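Local coordinates for putative epoxide hydrolase protein (Klebsiella pneumoniae subsp. pneumoniae, PDB 5BOV) that probably hydrolyses an ester or epoxide substrate as an alpha/beta hydrolase, though its natural substrate has not been established, at residues 208-211 with 212-216; 280-283 with 284-288. All blocks are in the same frame, centred on the assembly; numbering follows the deposited sequence.

Contact 1 (208-211 with 212-216) comes first along the chain and forms the opening turns of helix 209-220, which packs against helix 165-173 and strand 59-74. Contact 2 (280-283 with 284-288) follows strand 273-278, the last and outermost strand of the central sheet, and runs into the short helix 286-289. Their centres lie 24 Å apart, with nearest atoms about 11 Å apart, so they do not touch. Helix 209-220 belongs to the helical segment inserted between strands 127-133 and 247-252, consistent with the cap region of an alpha/beta hydrolase; contact 2, at the C-terminal edge strand, brings His284 to the putative nucleophile elbow around Asp110.

Contact 1. Residues 208-211 with 212-216; sequences DHVA and ITISN
Ile212 N donates to Asp208 O in the first turn of helix 209-220 of this alpha/beta hydrolase, at 2.9 Å and with a nearly straight N-H...O angle of 165°. The regular i to i+4 pattern continues from Ile214 N to Val210 O and from Ser215 N to Ala211 O. His209 O is gripped twice: Thr213 N reaches it at 2.9 Å from one face of the carbonyl plane, while the hydroxyl Thr213 OG1 donates to it at 2.8 Å from the opposite face. With chi1 at -65°, OG1 stands beside its own backbone N, which turns the hydroxyl back toward the preceding helical turn. The same oxygen lies over one face of the His209 imidazole, displaced toward the rim and 3.3 Å from His209 NE2. Trp40 NE1 adds a weak hydrogen bond to Thr213 OG1, and the Trp40 ring meets that of His209 nearly parallel, their planes about 10° apart. Both ring nitrogens of this buried histidine have partners beyond the helix, ND1 at Gly68 O and NE2 at the Tyr171 hydroxyl, which restricts its rotation. Asp208 OD1 forms a salt bridge with Arg81, and Ser215 OG is hydrogen-bonded to Glu224 and to Gly83 N. The Val210 and Ile214 side chains run alongside each other, and Val210 CG1 meets Ile214 CG1 at 4.1 Å. On the Ile212 flank, CG1 of Ile212 rests 3.3 Å from Asp208 O, the carbonyl oxygen that its own backbone N-H uses.

Contact 2. Residues 280-283 with 284-288; sequences GAVG and HNPPQ
The loop after the last strand of the sheet, which in alpha/beta hydrolases usually carries the catalytic histidine, leads here into an N-capped helix, 286-289, and across it Val282 packs on Pro286. The two side chains cross at about a right angle. Val282 does the touching with CG1, which lies 4.0 Å from Pro286 CA and 4.1 Å from Pro286 CG, so one methyl spans the alpha carbon and the ring of the first helical residue. That branch is anti to the backbone N of Val282 (chi1 -174°), which directs it to the proline. At the ring's N-side edge, Pro286 CD lies 3.8 Å from Gly283 O, an ordinary van der Waals approach. These contacts lay the loop against the first turn of the helix. Glu289, the residue after Gln288, holds the turn with its carboxylate: OE1 accepts from Gly283 N and OE2 from Asn285 N, which satisfies two backbone donors on either side of His284. The backbone N of His284 is hydrogen-bonded to Ser187 OG. The His284 side chain touches the putative nucleophile elbow around Asp110, consistent with the histidine of a catalytic triad as in other members of the fold. Asn285 is the N-cap residue; its OD1 accepts from Gln288 N, one of the first-turn N-H groups that have no carbonyl of an earlier turn to bond to. Its amide ND2 is hydrogen-bonded to Ser46 OG, so both ends of the group are engaged. The capping bond measures 3.1 Å from Gln288 N to Asn285 OD1, with the donor standing 56° out of the amide's carbonyl plane.

Contact 1. Residues 208-211 with 212-216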
loop_
_atom_site.group_PDB
_atom_site.type_symbol
_atom_site.label_atom_id
_atom_site.label_comp_id
_atom_site.label_asym_id
_atom_site.label_seq_id
_atom_site.Cartn_x
_atom_site.Cartn_y
_atom_site.Cartn_z
ATOM N N ASP A 208 15.009 -8.083 2.991
ATOM C CA ASP A 208 13.889 -8.858 2.526
ATOM C C ASP A 208 13.168 -8.231 1.312
ATOM O O ASP A 208 12.211 -8.835 0.815
ATOM C CB ASP A 208 12.830 -8.933 3.634
ATOM C CG ASP A 208 13.367 -9.517 4.963
ATOM O OD1 ASP A 208 14.103 -10.526 4.848
ATOM O OD2 ASP A 208 13.005 -8.950 6.034
ATOM N N HIS A 209 13.580 -7.035 0.860
ATOM C CA HIS A 209 12.780 -6.339 -0.112
ATOM C C HIS A 209 12.599 -7.126 -1.427
ATOM O O HIS A 209 11.513 -7.181 -1.984
ATOM C CB HIS A 209 13.398 -4.973 -0.432
ATOM C CG HIS A 209 12.584 -4.215 -1.448
ATOM N ND1 HIS A 209 11.323 -3.758 -1.164
ATOM C CD2 HIS A 209 12.802 -3.984 -2.753
ATOM C CE1 HIS A 209 10.809 -3.233 -2.261
ATOM N NE2 HIS A 209 11.698 -3.381 -3.236
ATOM N N VAL A 210 13.685 -7.694 -1.904
ATOM C CA VAL A 210 13.596 -8.450 -3.161
ATOM C C VAL A 210 12.693 -9.610 -2.968
ATOM O O VAL A 210 11.813 -9.864 -3.839
ATOM C CB VAL A 210 14.990 -8.860 -3.684
ATOM C CG1 VAL A 210 14.896 -9.831 -4.858
ATOM C CG2 VAL A 210 15.757 -7.616 -4.092
ATOM N N ALA A 211 12.928 -10.390 -1.890
ATOM C CA ALA A 211 12.161 -11.592 -1.698
ATOM C C ALA A 211 10.664 -11.258 -1.630
ATOM O O ALA A 211 9.824 -11.961 -2.205
ATOM C CB ALA A 211 12.601 -12.333 -0.457
ATOM N N ILE A 212 10.306 -10.195 -0.901
ATOM C CA ILE A 212 8.891 -9.808 -0.740
ATOM C C ILE A 212 8.318 -9.366 -2.081
ATOM O O ILE A 212 7.152 -9.719 -2.422
ATOM C CB ILE A 212 8.716 -8.718 0.333
ATOM C CG1 ILE A 212 9.093 -9.270 1.699
ATOM C CG2 ILE A 212 7.282 -8.181 0.361
ATOM C CD1 ILE A 212 8.260 -10.421 2.199
ATOM N N THR A 213 9.082 -8.582 -2.840
ATOM C CA THR A 213 8.637 -8.118 -4.129
ATOM C C THR A 213 8.342 -9.321 -5.047
ATOM O O THR A 213 7.262 -9.413 -5.686
ATOM C CB THR A 213 9.686 -7.244 -4.774
ATOM O OG1 THR A 213 9.852 -6.051 -3.988
ATOM C CG2 THR A 213 9.298 -6.801 -6.196
ATOM N N ILE A 214 9.308 -10.219 -5.169
ATOM C CA ILE A 214 9.149 -11.362 -6.106
ATOM C C ILE A 214 7.978 -12.244 -5.657
ATOM O O ILE A 214 7.170 -12.714 -6.489
ATOM C CB ILE A 214 10.458 -12.168 -6.157
ATOM C CG1 ILE A 214 11.590 -11.333 -6.718
ATOM C CG2 ILE A 214 10.317 -13.474 -6.928
ATOM C CD1 ILE A 214 11.369 -10.613 -7.987
ATOM N N SER A 215 7.900 -12.487 -4.353
ATOM C CA SER A 215 6.804 -13.251 -3.796
ATOM C C SER A 215 5.442 -12.588 -4.108
ATOM O O SER A 215 4.476 -13.268 -4.493
ATOM C CB SER A 215 6.940 -13.458 -2.299
ATOM O OG SER A 215 5.804 -14.121 -1.740
ATOM N N ASN A 216 5.322 -11.292 -3.847
ATOM C CA ASN A 216 4.081 -10.566 -4.152
ATOM C C ASN A 216 3.595 -10.826 -5.583
ATOM O O ASN A 216 2.417 -11.175 -5.774
ATOM C CB ASN A 216 4.258 -9.057 -3.891
ATOM C CG ASN A 216 3.033 -8.264 -4.254
ATOM O OD1 ASN A 216 2.167 -8.009 -3.421
ATOM N ND2 ASN A 216 2.956 -7.826 -5.508
#

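Contact 2. Residues 280-283 with 284-288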
loop_
_atom_site.group_PDB
_atom_site.type_symbol
_atom_site.label_atom_id
_atom_site.label_comp_id
_atom_site.label_asym_id
_atom_site.label_seq_id
_atom_site.Cartn_x
_atom_site.Cartn_y
_atom_site.Cartn_z
ATOM N N GLY A 280 -4.648 16.969 -12.895
ATOM C CA GLY A 280 -3.315 17.472 -13.077
ATOM C C GLY A 280 -2.265 16.465 -13.490
ATOM O O GLY A 280 -2.506 15.488 -14.156
ATOM N N ALA A 281 -1.059 16.718 -13.068
ATOM C CA ALA A 281 0.080 15.889 -13.413
ATOM C C ALA A 281 0.094 14.635 -12.510
ATOM O O ALA A 281 1.080 13.854 -12.557
ATOM C CB ALA A 281 1.398 16.676 -13.207
ATOM N N VAL A 282 -0.974 14.436 -11.711
ATOM C CA VAL A 282 -0.951 13.344 -10.624
ATOM C C VAL A 282 -0.992 11.983 -11.225
ATOM O O VAL A 282 -1.864 11.642 -12.069
ATOM C CB VAL A 282 -2.141 13.462 -9.607
ATOM C CG1 VAL A 282 -1.966 12.456 -8.481
ATOM C CG2 VAL A 282 -2.200 14.854 -8.998
ATOM N N GLY A 283 -0.025 11.169 -10.835
ATOM C CA GLY A 283 0.167 9.843 -11.285
ATOM C C GLY A 283 -0.228 8.758 -10.289
ATOM O O GLY A 283 -1.317 8.831 -9.658
ATOM N N HIS A 284 0.653 7.810 -10.122
ATOM C CA HIS A 284 0.421 6.619 -9.363
ATOM C C HIS A 284 0.556 6.801 -7.847
ATOM O O HIS A 284 0.124 5.905 -7.070
ATOM C CB HIS A 284 1.430 5.609 -9.860
ATOM C CG HIS A 284 1.335 4.269 -9.240
ATOM N ND1 HIS A 284 0.191 3.503 -9.270
ATOM C CD2 HIS A 284 2.286 3.493 -8.676
ATOM C CE1 HIS A 284 0.426 2.339 -8.678
ATOM N NE2 HIS A 284 1.691 2.294 -8.357
ATOM N N ASN A 285 1.158 7.902 -7.420
ATOM C CA ASN A 285 1.382 8.148 -5.964
ATOM C C ASN A 285 0.750 9.482 -5.512
ATOM O O ASN A 285 1.448 10.476 -5.313
ATOM C CB ASN A 285 2.886 8.049 -5.682
ATOM C CG ASN A 285 3.228 8.115 -4.216
ATOM O OD1 ASN A 285 2.404 8.475 -3.356
ATOM N ND2 ASN A 285 4.471 7.788 -3.900
ATOM N N PRO A 286 -0.582 9.522 -5.415
ATOM C CA PRO A 286 -1.225 10.742 -4.999
ATOM C C PRO A 286 -0.762 11.336 -3.681
ATOM O O PRO A 286 -0.646 12.551 -3.577
ATOM C CB PRO A 286 -2.707 10.351 -4.959
ATOM C CG PRO A 286 -2.841 9.310 -6.006
ATOM C CD PRO A 286 -1.620 8.531 -5.877
ATOM N N PRO A 287 -0.486 10.482 -2.676
ATOM C CA PRO A 287 -0.096 11.225 -1.450
ATOM C C PRO A 287 1.236 11.959 -1.577
ATOM O O PRO A 287 1.416 13.009 -0.977
ATOM C CB PRO A 287 -0.003 10.155 -0.376
ATOM C CG PRO A 287 0.067 8.823 -1.096
ATOM C CD PRO A 287 -0.628 9.067 -2.429
ATOM N N GLN A 288 2.186 11.348 -2.276
ATOM C CA GLN A 288 3.492 11.991 -2.383
ATOM C C GLN A 288 3.411 13.158 -3.406
ATOM O O GLN A 288 4.078 14.211 -3.211
ATOM C CB GLN A 288 4.545 11.021 -2.794
ATOM C CG GLN A 288 5.929 11.535 -2.359
ATOM C CD GLN A 288 7.031 10.459 -2.298
ATOM O OE1 GLN A 288 6.793 9.271 -2.321
ATOM N NE2 GLN A 288 8.272 10.943 -2.194
#